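Local atomic coordinates of pre-crRNA processing endonuclease (Streptococcus pyogenes serotype M1, PDB entry 3VZH), a protein that probably cleaves precursor CRISPR RNA as a Cas5d endoribonuclease, supplying guide RNAs to an adaptive immune system of bacteria. Residues F9-S14 and R127-G132; Q40-I45 and Y97-H102; G44-I49 and N57-V62; F101-N106 and A123-S128; D136-L139 and C144-L147. All coordinates share one frame; numbering follows the deposited sequence.

Interaction 1: residues F9-S14 and R127-G132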
# COMPACT_ATOMS: atom_id res chain seq x y z
N PHE A 9 4.04 3.29 11.28
CA PHE A 9 4.57 4.40 10.49
C PHE A 9 3.45 4.88 9.61
O PHE A 9 2.52 4.10 9.29
CB PHE A 9 5.71 3.88 9.55
CG PHE A 9 6.92 3.46 10.33
CD1 PHE A 9 7.84 4.44 10.69
CD2 PHE A 9 7.15 2.10 10.66
CE1 PHE A 9 8.96 4.10 11.42
CE2 PHE A 9 8.27 1.75 11.39
CZ PHE A 9 9.16 2.75 11.78
N TYR A 10 3.55 6.17 9.24
CA TYR A 10 2.48 6.84 8.45
C TYR A 10 3.14 7.65 7.36
O TYR A 10 4.15 8.37 7.62
CB TYR A 10 1.78 7.84 9.42
CG TYR A 10 1.18 7.16 10.64
CD1 TYR A 10 -0.14 6.66 10.58
CD2 TYR A 10 1.90 6.99 11.78
CE1 TYR A 10 -0.69 6.04 11.64
CE2 TYR A 10 1.32 6.36 12.89
CZ TYR A 10 0.04 5.86 12.74
OH TYR A 10 -0.64 5.25 13.78
N VAL A 11 2.59 7.60 6.14
CA VAL A 11 3.16 8.35 5.05
C VAL A 11 2.06 8.89 4.22
O VAL A 11 0.95 8.26 4.15
CB VAL A 11 4.06 7.52 4.11
CG1 VAL A 11 5.40 7.23 4.77
CG2 VAL A 11 3.35 6.25 3.70
N ARG A 12 2.31 10.04 3.63
CA ARG A 12 1.38 10.63 2.63
C ARG A 12 1.98 10.35 1.25
O ARG A 12 3.14 10.75 0.97
CB ARG A 12 1.33 12.11 2.86
CG ARG A 12 0.35 12.87 1.89
CD ARG A 12 0.28 14.32 2.37
NE ARG A 12 -0.84 15.00 1.74
CZ ARG A 12 -0.84 15.48 0.50
NH1 ARG A 12 0.23 15.31 -0.29
NH2 ARG A 12 -1.91 16.16 0.03
N VAL A 13 1.22 9.72 0.35
CA VAL A 13 1.72 9.47 -0.98
C VAL A 13 0.75 10.15 -1.93
O VAL A 13 -0.51 9.96 -1.81
CB VAL A 13 1.69 7.96 -1.29
CG1 VAL A 13 2.33 7.68 -2.64
CG2 VAL A 13 2.44 7.13 -0.20
N SER A 14 1.30 10.90 -2.88
CA SER A 14 0.47 11.66 -3.86
C SER A 14 0.98 11.52 -5.28
O SER A 14 2.14 11.15 -5.50
CB SER A 14 0.37 13.09 -3.41
OG SER A 14 1.67 13.72 -3.46
N ARG A 127 13.99 7.87 8.69
CA ARG A 127 14.84 8.66 7.76
C ARG A 127 14.48 8.46 6.31
O ARG A 127 14.44 9.44 5.56
CB ARG A 127 16.35 8.33 7.97
CG ARG A 127 16.78 8.73 9.39
CD ARG A 127 18.29 8.83 9.56
NE ARG A 127 18.81 7.73 10.36
CZ ARG A 127 19.48 6.67 9.88
NH1 ARG A 127 19.92 5.73 10.72
NH2 ARG A 127 19.71 6.55 8.57
N SER A 128 14.17 7.22 5.94
CA SER A 128 13.77 6.89 4.54
C SER A 128 12.46 7.57 4.17
O SER A 128 12.35 8.18 3.09
CB SER A 128 13.69 5.38 4.36
OG SER A 128 14.96 4.83 4.66
N ILE A 129 11.49 7.57 5.10
CA ILE A 129 10.24 8.24 4.87
C ILE A 129 10.47 9.75 4.67
O ILE A 129 9.95 10.36 3.69
CB ILE A 129 9.24 8.02 6.03
CG1 ILE A 129 8.65 6.57 5.97
CG2 ILE A 129 8.17 9.11 5.99
CD1 ILE A 129 8.02 6.01 7.22
N ARG A 130 11.24 10.32 5.57
CA ARG A 130 11.48 11.75 5.55
C ARG A 130 12.11 12.24 4.25
O ARG A 130 11.82 13.38 3.81
CB ARG A 130 12.33 12.18 6.77
CG ARG A 130 12.38 13.71 6.91
CD ARG A 130 12.54 14.14 8.37
NE ARG A 130 11.46 13.67 9.27
CZ ARG A 130 11.56 13.75 10.59
NH1 ARG A 130 12.68 14.26 11.13
NH2 ARG A 130 10.59 13.36 11.40
N LYS A 131 12.93 11.42 3.60
CA LYS A 131 13.61 11.89 2.39
C LYS A 131 12.91 11.34 1.11
O LYS A 131 13.46 11.41 0.02
CB LYS A 131 15.09 11.53 2.47
CG LYS A 131 15.37 10.04 2.33
CD LYS A 131 16.85 9.70 2.37
CE LYS A 131 17.01 8.45 1.53
NZ LYS A 131 16.55 8.63 0.11
N GLY A 132 11.67 10.82 1.29
CA GLY A 132 10.83 10.52 0.20
C GLY A 132 11.10 9.12 -0.37
O GLY A 132 10.68 8.81 -1.49
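The first strand of an RRM-like domain, 9-15, carries the last turn of helix 118-130 through the side chains of Phe9, Val11 and Ile129. The helix contributes one side chain, Ile129, and the strand receives it with two residues that point from the same side of the sheet. Val11 CG1 lies 3.5 Å from Ile129 CG1, and the branch methyl Ile129 CG2 also touches it, at 3.6 Å, so that one valine methyl sits against both arms of the isoleucine. The longer arm continues to CD1, which ends 3.8 Å from Phe9 CD1 and also meets Phe9 CB. It comes in obliquely to the phenylalanine ring.

In the RRM or ferredoxin-like fold, both helices pack on one face of an antiparallel sheet, and here the second helix does so through Ile129. Ile49 of the first helix touches Val11 and Ile129 as well, which brings the two helices together over the strand. Ile129 turns CG1 away from its carbonyl carbon, with chi1 at -75°, and an extended chi2 of 161° carries CD1 toward Phe9. Just beyond, Gly132, with positive phi, ends the helix in a Schellman motif, Gly132 N bonding to Ile129 O at 3.0 Å.

Interaction 2: residues Q40-I45 and Y97-H102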
# COMPACT_ATOMS: atom_id res chain seq x y z
N GLN A 40 -1.54 -5.00 -2.60
CA GLN A 40 -0.28 -5.24 -3.39
C GLN A 40 0.44 -3.93 -3.83
O GLN A 40 1.65 -3.79 -3.65
CB GLN A 40 -0.46 -6.15 -4.58
CG GLN A 40 0.86 -6.73 -5.15
CD GLN A 40 1.43 -7.87 -4.27
OE1 GLN A 40 1.23 -9.08 -4.56
NE2 GLN A 40 2.17 -7.50 -3.21
N ALA A 41 -0.27 -2.95 -4.40
CA ALA A 41 0.37 -1.76 -4.88
C ALA A 41 0.90 -1.00 -3.65
O ALA A 41 1.98 -0.37 -3.73
CB ALA A 41 -0.62 -0.85 -5.56
N LEU A 42 0.15 -1.01 -2.55
CA LEU A 42 0.64 -0.32 -1.38
C LEU A 42 1.88 -0.96 -0.75
O LEU A 42 2.81 -0.20 -0.32
CB LEU A 42 -0.43 -0.14 -0.26
CG LEU A 42 -1.67 0.54 -0.80
CD1 LEU A 42 -2.71 0.75 0.31
CD2 LEU A 42 -1.25 1.94 -1.27
N ASN A 43 1.90 -2.30 -0.74
CA ASN A 43 3.08 -3.10 -0.33
C ASN A 43 4.29 -2.63 -1.20
O ASN A 43 5.38 -2.47 -0.67
CB ASN A 43 2.89 -4.60 -0.64
CG ASN A 43 1.87 -5.24 0.31
OD1 ASN A 43 1.55 -4.66 1.35
ND2 ASN A 43 1.36 -6.41 -0.05
N GLY A 44 4.12 -2.53 -2.54
CA GLY A 44 5.13 -1.98 -3.41
C GLY A 44 5.68 -0.64 -3.02
O GLY A 44 6.88 -0.44 -3.11
N ILE A 45 4.78 0.29 -2.68
CA ILE A 45 5.18 1.63 -2.32
C ILE A 45 5.96 1.66 -0.99
O ILE A 45 7.09 2.27 -0.94
CB ILE A 45 3.92 2.49 -2.22
CG1 ILE A 45 3.38 2.79 -3.69
CG2 ILE A 45 4.22 3.79 -1.52
CD1 ILE A 45 1.91 3.31 -3.68
N TYR A 97 -3.04 9.53 -0.75
CA TYR A 97 -3.35 8.33 0.08
C TYR A 97 -2.47 8.43 1.29
O TYR A 97 -1.22 8.76 1.15
CB TYR A 97 -2.95 7.05 -0.64
CG TYR A 97 -3.70 6.86 -1.93
CD1 TYR A 97 -5.09 6.71 -1.92
CD2 TYR A 97 -3.04 6.80 -3.13
CE1 TYR A 97 -5.79 6.57 -3.15
CE2 TYR A 97 -3.71 6.65 -4.33
CZ TYR A 97 -5.09 6.51 -4.32
OH TYR A 97 -5.74 6.35 -5.53
N LEU A 98 -3.03 8.22 2.48
CA LEU A 98 -2.20 8.15 3.64
C LEU A 98 -2.14 6.66 4.00
O LEU A 98 -3.23 5.97 4.12
CB LEU A 98 -2.82 9.01 4.79
CG LEU A 98 -3.34 10.37 4.35
CD1 LEU A 98 -3.85 11.03 5.62
CD2 LEU A 98 -2.22 11.25 3.76
N ILE A 99 -0.94 6.12 4.21
CA ILE A 99 -0.77 4.70 4.43
C ILE A 99 -0.29 4.56 5.90
O ILE A 99 0.67 5.23 6.30
CB ILE A 99 0.32 4.11 3.49
CG1 ILE A 99 0.01 4.47 2.02
CG2 ILE A 99 0.41 2.58 3.61
CD1 ILE A 99 1.09 4.02 1.01
N LYS A 100 -0.88 3.63 6.61
CA LYS A 100 -0.44 3.17 7.95
C LYS A 100 0.17 1.79 7.77
O LYS A 100 -0.46 0.92 7.16
CB LYS A 100 -1.65 3.13 8.87
CG LYS A 100 -1.32 2.59 10.26
CD LYS A 100 -2.62 2.53 11.11
CE LYS A 100 -2.28 2.01 12.53
NZ LYS A 100 -3.55 1.77 13.32
N PHE A 101 1.39 1.58 8.28
CA PHE A 101 2.02 0.29 8.08
C PHE A 101 3.00 0.02 9.22
O PHE A 101 3.32 0.96 9.97
CB PHE A 101 2.68 0.21 6.75
CG PHE A 101 3.93 1.09 6.59
CD1 PHE A 101 5.23 0.52 6.68
CD2 PHE A 101 3.78 2.41 6.25
CE1 PHE A 101 6.38 1.36 6.49
CE2 PHE A 101 4.91 3.23 6.08
CZ PHE A 101 6.19 2.69 6.16
N HIS A 102 3.49 -1.21 9.33
CA HIS A 102 4.53 -1.51 10.33
C HIS A 102 5.32 -2.61 9.76
O HIS A 102 5.03 -3.01 8.63
CB HIS A 102 3.88 -1.86 11.68
CG HIS A 102 3.06 -3.13 11.63
ND1 HIS A 102 1.74 -3.13 11.40
CD2 HIS A 102 3.45 -4.50 11.87
CE1 HIS A 102 1.27 -4.43 11.44
NE2 HIS A 102 2.34 -5.26 11.75
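No flat group touches across this contact: Leu42 and Ile45 of the helix meet Ile99 of the strand through methyl carbons, with no ring face or edge between them. The setting is the heart of the RRM-like, or ferredoxin-like, fold, where the first helix, 39-49, lies on the sheet over the inner strand 95-105. It offers a compact example of how a single strand methyl can serve two helix side chains. Leu42 and Ile45 are three residues apart, on neighbouring turns and on the same side of the helix, and Ile99 reaches up to both of them.

The strand residue does this with one methyl group. Ile99 holds CG1 anti to its carbonyl carbon, with chi1 at -54°, and a fully extended chi2 of 176° pushes CD1 out from the sheet. Both helix side chains cross Ile99 at a slant, Leu42 bringing one branch of its fork and Ile45 its beta-branch methyl. No hydrogen bond spans the two segments, and all three residues are buried, so dispersion and the exclusion of water account for the contact.

Neighbouring strands extend the same apolar layer. Val11 and Val13 of strand 9-15 flank Ile99 from one adjoining strand, while Val59 of strand 55-64 does so from the other; Leu42 also rests on Val62. At the centre stands Ile99 CD1, 3.9 Å from Leu42 CD2 and 4.0 Å from Ile45 CG2, the two directions about a right angle apart.

Interaction 3: residues G44-I49 and N57-V62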
# COMPACT_ATOMS: atom_id res chain seq x y z
N GLY A 44 4.12 -2.53 -2.54
CA GLY A 44 5.13 -1.98 -3.41
C GLY A 44 5.68 -0.64 -3.02
O GLY A 44 6.88 -0.44 -3.11
N ILE A 45 4.78 0.29 -2.68
CA ILE A 45 5.18 1.63 -2.32
C ILE A 45 5.96 1.66 -0.99
O ILE A 45 7.09 2.27 -0.94
CB ILE A 45 3.92 2.49 -2.22
CG1 ILE A 45 3.38 2.79 -3.69
CG2 ILE A 45 4.22 3.79 -1.52
CD1 ILE A 45 1.91 3.31 -3.68
N VAL A 46 5.47 0.94 0.02
CA VAL A 46 6.23 0.91 1.27
C VAL A 46 7.56 0.19 1.09
O VAL A 46 8.56 0.62 1.60
CB VAL A 46 5.39 0.41 2.50
CG1 VAL A 46 4.14 1.30 2.64
CG2 VAL A 46 5.06 -1.11 2.39
N ASP A 47 7.63 -0.89 0.34
CA ASP A 47 8.93 -1.44 0.13
C ASP A 47 9.89 -0.56 -0.69
O ASP A 47 11.11 -0.74 -0.59
CB ASP A 47 8.79 -2.75 -0.69
CG ASP A 47 8.11 -3.88 0.08
OD1 ASP A 47 7.96 -3.82 1.31
OD2 ASP A 47 7.82 -4.92 -0.61
N ALA A 48 9.37 0.32 -1.55
CA ALA A 48 10.25 1.26 -2.24
C ALA A 48 10.76 2.29 -1.24
O ALA A 48 11.81 2.90 -1.47
CB ALA A 48 9.48 1.97 -3.37
N ILE A 49 10.01 2.54 -0.19
CA ILE A 49 10.56 3.47 0.81
C ILE A 49 11.79 2.89 1.52
O ILE A 49 12.88 3.53 1.56
CB ILE A 49 9.47 3.83 1.80
CG1 ILE A 49 8.34 4.53 1.01
CG2 ILE A 49 10.01 4.66 2.99
CD1 ILE A 49 7.21 5.03 1.92
N ASN A 57 7.32 -5.61 5.44
CA ASN A 57 6.38 -4.50 5.70
C ASN A 57 4.92 -5.01 5.57
O ASN A 57 4.60 -5.75 4.61
CB ASN A 57 6.61 -3.43 4.62
CG ASN A 57 7.91 -2.68 4.86
OD1 ASN A 57 8.21 -2.27 6.00
ND2 ASN A 57 8.65 -2.43 3.80
N ILE A 58 4.10 -4.55 6.50
CA ILE A 58 2.70 -4.95 6.64
C ILE A 58 1.85 -3.71 6.55
O ILE A 58 1.81 -2.90 7.52
CB ILE A 58 2.41 -5.61 8.00
CG1 ILE A 58 3.31 -6.87 8.29
CG2 ILE A 58 0.94 -6.04 8.09
CD1 ILE A 58 3.36 -7.88 7.16
N VAL A 59 1.16 -3.56 5.44
CA VAL A 59 0.30 -2.36 5.26
C VAL A 59 -1.04 -2.66 5.93
O VAL A 59 -1.70 -3.66 5.57
CB VAL A 59 0.07 -1.96 3.77
CG1 VAL A 59 -0.99 -0.84 3.69
CG2 VAL A 59 1.41 -1.43 3.16
N THR A 60 -1.46 -1.84 6.88
CA THR A 60 -2.68 -2.24 7.62
C THR A 60 -3.91 -1.39 7.27
O THR A 60 -5.07 -1.83 7.46
CB THR A 60 -2.50 -2.19 9.14
OG1 THR A 60 -2.15 -0.87 9.56
CG2 THR A 60 -1.46 -3.23 9.56
N GLU A 61 -3.67 -0.18 6.78
CA GLU A 61 -4.77 0.77 6.58
C GLU A 61 -4.38 1.80 5.53
O GLU A 61 -3.17 2.19 5.45
CB GLU A 61 -5.18 1.43 7.87
CG GLU A 61 -6.58 2.00 7.79
CD GLU A 61 -7.04 2.46 9.16
OE1 GLU A 61 -6.61 3.51 9.61
OE2 GLU A 61 -7.84 1.75 9.78
N VAL A 62 -5.33 2.22 4.70
CA VAL A 62 -5.10 3.41 3.82
C VAL A 62 -6.27 4.36 3.87
O VAL A 62 -7.42 3.92 4.05
CB VAL A 62 -4.81 2.99 2.35
CG1 VAL A 62 -5.99 2.19 1.68
CG2 VAL A 62 -4.47 4.24 1.48
O HOH W 1 8.78 -5.93 2.94
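One carboxylate oxygen, Asp47 OD1, holds Asn57 twice, directly through its side-chain amide and indirectly through its backbone. Asn57 ND2 donates to Asp47 OD1 over 2.9 Å in an almost straight bond, 167° at the hydrogen. The oxygen uses its anti lone pair, the one turned from OD2, and lies close to the plane of the amide, although the carboxylate and amide planes are themselves twisted by 36°. A water completes the second link: it donates to Asp47 OD1 at 2.8 Å and accepts from Asn57 N at 2.9 Å. ND2 makes a further hydrogen bond to Tyr50 O, just beyond the helix, so that the amide is tied to both a side chain and the chain's exit from the helix. These bonds probably fix the amide's rotation, and the paired donors should favour a charged Asp47.

Beside this polar patch runs an apolar one. Val46 CG2 touches Asn57 CB at 3.6 Å and Val59 CG2 at 3.7 Å, while Val46 CG1 also reaches Val59 CG2. Val59 holds CG1 anti to its backbone N, which leaves CG2 beside the N, where both methyls of Val46 can press on it.

The helix segment and the strand segment run at 135° to each other, their axes 8.8 Å apart at the closest point. Farther along, Thr60 and Glu61 both face Lys100 in a classic beta bulge. Helix 39-49 returning through a short connection to strand 55-64 is the first helix-to-strand step of the ferredoxin-like fold, the topology of RRM domains.

Interaction 4: residues F101-N106 and A123-S128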
# COMPACT_ATOMS: atom_id res chain seq x y z
N PHE A 101 1.39 1.58 8.28
CA PHE A 101 2.02 0.29 8.08
C PHE A 101 3.00 0.02 9.22
O PHE A 101 3.32 0.96 9.97
CB PHE A 101 2.68 0.21 6.75
CG PHE A 101 3.93 1.09 6.59
CD1 PHE A 101 5.23 0.52 6.68
CD2 PHE A 101 3.78 2.41 6.25
CE1 PHE A 101 6.38 1.36 6.49
CE2 PHE A 101 4.91 3.23 6.08
CZ PHE A 101 6.19 2.69 6.16
N HIS A 102 3.49 -1.21 9.33
CA HIS A 102 4.53 -1.51 10.33
C HIS A 102 5.32 -2.61 9.76
O HIS A 102 5.03 -3.01 8.63
CB HIS A 102 3.88 -1.86 11.68
CG HIS A 102 3.06 -3.13 11.63
ND1 HIS A 102 1.74 -3.13 11.40
CD2 HIS A 102 3.45 -4.50 11.87
CE1 HIS A 102 1.27 -4.43 11.44
NE2 HIS A 102 2.34 -5.26 11.75
N PHE A 103 6.33 -3.05 10.47
CA PHE A 103 7.01 -4.23 9.98
C PHE A 103 7.19 -5.29 11.07
O PHE A 103 7.13 -4.98 12.25
CB PHE A 103 8.35 -3.90 9.31
CG PHE A 103 9.37 -3.21 10.18
CD1 PHE A 103 9.55 -1.81 10.03
CD2 PHE A 103 10.16 -3.93 11.07
CE1 PHE A 103 10.50 -1.16 10.81
CE2 PHE A 103 11.14 -3.28 11.82
CZ PHE A 103 11.29 -1.89 11.69
N VAL A 104 7.40 -6.51 10.62
CA VAL A 104 7.67 -7.67 11.51
C VAL A 104 8.89 -8.43 10.94
O VAL A 104 9.28 -8.18 9.79
CB VAL A 104 6.44 -8.65 11.52
CG1 VAL A 104 5.19 -7.92 12.01
CG2 VAL A 104 6.26 -9.28 10.15
N TRP A 105 9.52 -9.33 11.72
CA TRP A 105 10.70 -10.03 11.13
C TRP A 105 10.20 -10.98 10.12
O TRP A 105 9.06 -11.58 10.24
CB TRP A 105 11.55 -10.75 12.26
CG TRP A 105 12.06 -9.77 13.32
CD1 TRP A 105 11.95 -9.88 14.73
CD2 TRP A 105 12.73 -8.47 13.10
NE1 TRP A 105 12.50 -8.79 15.35
CE2 TRP A 105 12.99 -7.91 14.44
CE3 TRP A 105 13.13 -7.74 11.96
CZ2 TRP A 105 13.62 -6.66 14.61
CZ3 TRP A 105 13.82 -6.56 12.13
CH2 TRP A 105 13.97 -5.97 13.44
N ASN A 106 11.03 -11.18 9.08
CA ASN A 106 10.69 -12.07 7.99
C ASN A 106 11.09 -13.51 8.38
O ASN A 106 12.27 -13.85 8.38
CB ASN A 106 11.43 -11.61 6.70
CG ASN A 106 11.19 -12.52 5.51
OD1 ASN A 106 10.38 -13.44 5.58
ND2 ASN A 106 11.86 -12.26 4.40
N ALA A 123 14.86 3.38 12.89
CA ALA A 123 15.53 4.66 12.57
C ALA A 123 15.69 4.91 11.09
O ALA A 123 15.39 6.01 10.57
CB ALA A 123 16.88 4.81 13.33
N ILE A 124 16.12 3.86 10.40
CA ILE A 124 16.26 3.94 8.97
C ILE A 124 14.94 4.14 8.28
O ILE A 124 14.85 4.91 7.30
CB ILE A 124 16.99 2.69 8.46
CG1 ILE A 124 18.39 2.70 9.10
CG2 ILE A 124 17.16 2.74 6.93
CD1 ILE A 124 19.26 1.57 8.60
N MET A 125 13.89 3.44 8.76
CA MET A 125 12.59 3.62 8.19
C MET A 125 12.13 5.10 8.36
O MET A 125 11.68 5.70 7.41
CB MET A 125 11.58 2.65 8.86
CG MET A 125 10.17 2.75 8.22
SD MET A 125 10.05 2.28 6.46
CE MET A 125 10.12 0.45 6.51
N GLU A 126 12.24 5.65 9.56
CA GLU A 126 11.90 7.05 9.70
C GLU A 126 12.68 8.01 8.78
O GLU A 126 12.06 8.93 8.16
CB GLU A 126 12.10 7.52 11.13
CG GLU A 126 11.54 6.60 12.14
CD GLU A 126 11.87 7.09 13.55
OE1 GLU A 126 11.03 6.85 14.44
OE2 GLU A 126 12.95 7.69 13.78
N ARG A 127 13.99 7.87 8.69
CA ARG A 127 14.84 8.66 7.76
C ARG A 127 14.48 8.46 6.31
O ARG A 127 14.44 9.44 5.56
CB ARG A 127 16.35 8.33 7.97
CG ARG A 127 16.78 8.73 9.39
CD ARG A 127 18.29 8.83 9.56
NE ARG A 127 18.81 7.73 10.36
CZ ARG A 127 19.48 6.67 9.88
NH1 ARG A 127 19.92 5.73 10.72
NH2 ARG A 127 19.71 6.55 8.57
N SER A 128 14.17 7.22 5.94
CA SER A 128 13.77 6.89 4.54
C SER A 128 12.46 7.57 4.17
O SER A 128 12.35 8.18 3.09
CB SER A 128 13.69 5.38 4.36
OG SER A 128 14.96 4.83 4.66
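Ile124 O, one residue before the Met125 that reaches the strand, is gripped by two donors from the next helical turn. Ser128 OG donates to Ile124 O over 2.6 Å from above the carbonyl plane, and Ser128 N approaches the same oxygen at 2.8 Å from the opposite face. The serine hydroxyl is thereby satisfied within the helix itself.

Between these two segments, Met125 makes the contact with strand 95-105. Its CG stands opposite the backbone N, with chi1 at -177°, and bends at chi2 and chi3 fold the thioether back, placing sulfur beside Phe101 and methyl against both Phe101 and Phe103. Met125 SD lies 3.8 Å from Phe101 CE1, beside the ring's edge and 87° off its normal, a Met-aromatic contact of the edge kind. Met125 CE also lies 3.8 Å from Phe101 CE1 and, roughly at right angles to that, meets Phe103 CD1 at 4.2 Å, obliquely. Phe9 and Asn57 add further neighbours, so the second helix of the RRM-like domain overlies three strands here.

Lying in the ring plane, the sulfur faces the weakly positive C-H rim and not the pi cloud; with no hydrogen bond across the segments, cohesion probably comes from dispersion, with modest electrostatic gain.

Interaction 5: residues D136-L139 and C144-L147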
# COMPACT_ATOMS: atom_id res chain seq x y z
N ASP A 136 12.63 4.89 -6.08
CA ASP A 136 11.53 5.53 -6.81
C ASP A 136 10.18 4.92 -6.41
O ASP A 136 9.97 3.69 -6.33
CB ASP A 136 11.71 5.29 -8.31
CG ASP A 136 12.79 6.14 -8.90
OD1 ASP A 136 13.25 5.74 -9.99
OD2 ASP A 136 13.11 7.21 -8.31
N VAL A 137 9.23 5.80 -6.20
CA VAL A 137 7.92 5.37 -5.82
C VAL A 137 6.96 5.57 -7.01
O VAL A 137 6.94 6.64 -7.62
CB VAL A 137 7.49 6.28 -4.65
CG1 VAL A 137 6.01 6.18 -4.44
CG2 VAL A 137 8.23 5.83 -3.38
N PHE A 138 6.22 4.51 -7.32
CA PHE A 138 5.32 4.39 -8.52
C PHE A 138 3.94 4.07 -8.03
O PHE A 138 3.78 3.35 -7.02
CB PHE A 138 5.86 3.29 -9.48
CG PHE A 138 7.21 3.64 -10.05
CD1 PHE A 138 7.39 4.80 -10.83
CD2 PHE A 138 8.33 2.85 -9.80
CE1 PHE A 138 8.63 5.15 -11.38
CE2 PHE A 138 9.58 3.20 -10.34
CZ PHE A 138 9.73 4.35 -11.12
N LEU A 139 2.91 4.65 -8.68
CA LEU A 139 1.52 4.43 -8.23
C LEU A 139 0.83 3.41 -9.14
O LEU A 139 0.08 3.78 -10.10
CB LEU A 139 0.75 5.75 -8.23
CG LEU A 139 1.41 6.80 -7.38
CD1 LEU A 139 0.66 8.13 -7.27
CD2 LEU A 139 1.68 6.24 -5.96
N CYS A 144 3.73 6.34 -13.60
CA CYS A 144 2.95 7.10 -12.68
C CYS A 144 3.84 7.36 -11.48
O CYS A 144 3.83 6.58 -10.55
CB CYS A 144 1.68 6.30 -12.28
SG CYS A 144 0.47 6.06 -13.66
N LEU A 145 4.58 8.47 -11.49
CA LEU A 145 5.50 8.79 -10.39
C LEU A 145 4.70 9.25 -9.20
O LEU A 145 3.79 10.05 -9.38
CB LEU A 145 6.42 9.96 -10.78
CG LEU A 145 7.47 9.78 -11.88
CD1 LEU A 145 8.20 8.45 -11.63
CD2 LEU A 145 6.91 9.90 -13.31
N GLY A 146 5.04 8.75 -8.01
CA GLY A 146 4.41 9.19 -6.77
C GLY A 146 5.41 9.98 -5.96
O GLY A 146 6.63 9.92 -6.18
N LEU A 147 4.89 10.69 -4.99
CA LEU A 147 5.69 11.49 -4.07
C LEU A 147 5.37 11.01 -2.69
O LEU A 147 4.17 10.95 -2.33
CB LEU A 147 5.26 12.94 -4.18
CG LEU A 147 5.70 13.89 -3.05
CD1 LEU A 147 7.24 13.95 -3.13
CD2 LEU A 147 5.05 15.28 -3.24
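Backbone hydrogen bonds set the frame, joining Val137 to Gly146 and Leu139 to Cys144 on either side of the Phe138-Leu145 pair. Gly146 N donates to Val137 O over 2.9 Å, nearly straight at 170°, though it stands above the carbonyl plane. Leu139 N donates to Cys144 O over 2.8 Å and meets that oxygen almost head-on. Cys144 O also receives a weaker CA-H...O approach from Phe138 CA at 3.3 Å, and it lies at the edge of the Phe138 ring.

Apolar contacts fall on two sides of this backbone pairing. Phe138 and Leu145 run side by side in the same direction, consistent with both holding CG anti to the carbonyl carbon (chi1 -64° and -68°); Phe138 CE1 and Leu145 CD1 meet tightly at 3.3 Å, a spacing that is doubtful in detail. Across the strip, Leu139 lays its fork against the bare backbone of Gly146: Leu139 CG comes to 3.9 Å from Gly146 CA, and Val137 CG1 adds a contact at 4.1 Å with the same carbon. Leu139 CB also approaches Cys144 CB at 4.2 Å. Beneath, Val137 rests on Ala48 and Leu139 on Ile45, both of helix 39-49.

The pattern is that of an antiparallel, non-hydrogen-bonded pair with its two bonds outside it, a single bridge in a hairpin-like loop that leads into strand 147-150, which pairs with strand 9-15 as the fourth strand of the RRM-like beta-alpha-beta-beta-alpha-beta order.

How the interactions relate
Interactions 1 to 4 read as one largely apolar layer between a sheet and its two helices, edged by the Asp47-Asn57 pair, with helix 39-49 shared by interactions 2 and 3, whose centres lie about 3 Å apart. Strand 95-105 joins them to interaction 4. Across to interaction 1, Ile99 CD1 meets Val13 CG2 at 3.6 Å. The helices themselves touch where Ile129 CG1 of interaction 1 packs 3.8 Å from Ile49 CG2 of interaction 3. Interaction 5 packs against helix 39-49, Ile45 CD1 lying 3.7 Å from Leu139 CD2, while Leu147 N is 2.8 Å from Ser14 O. Interactions 4 and 5 stay apart, nearest atoms about 8 Å.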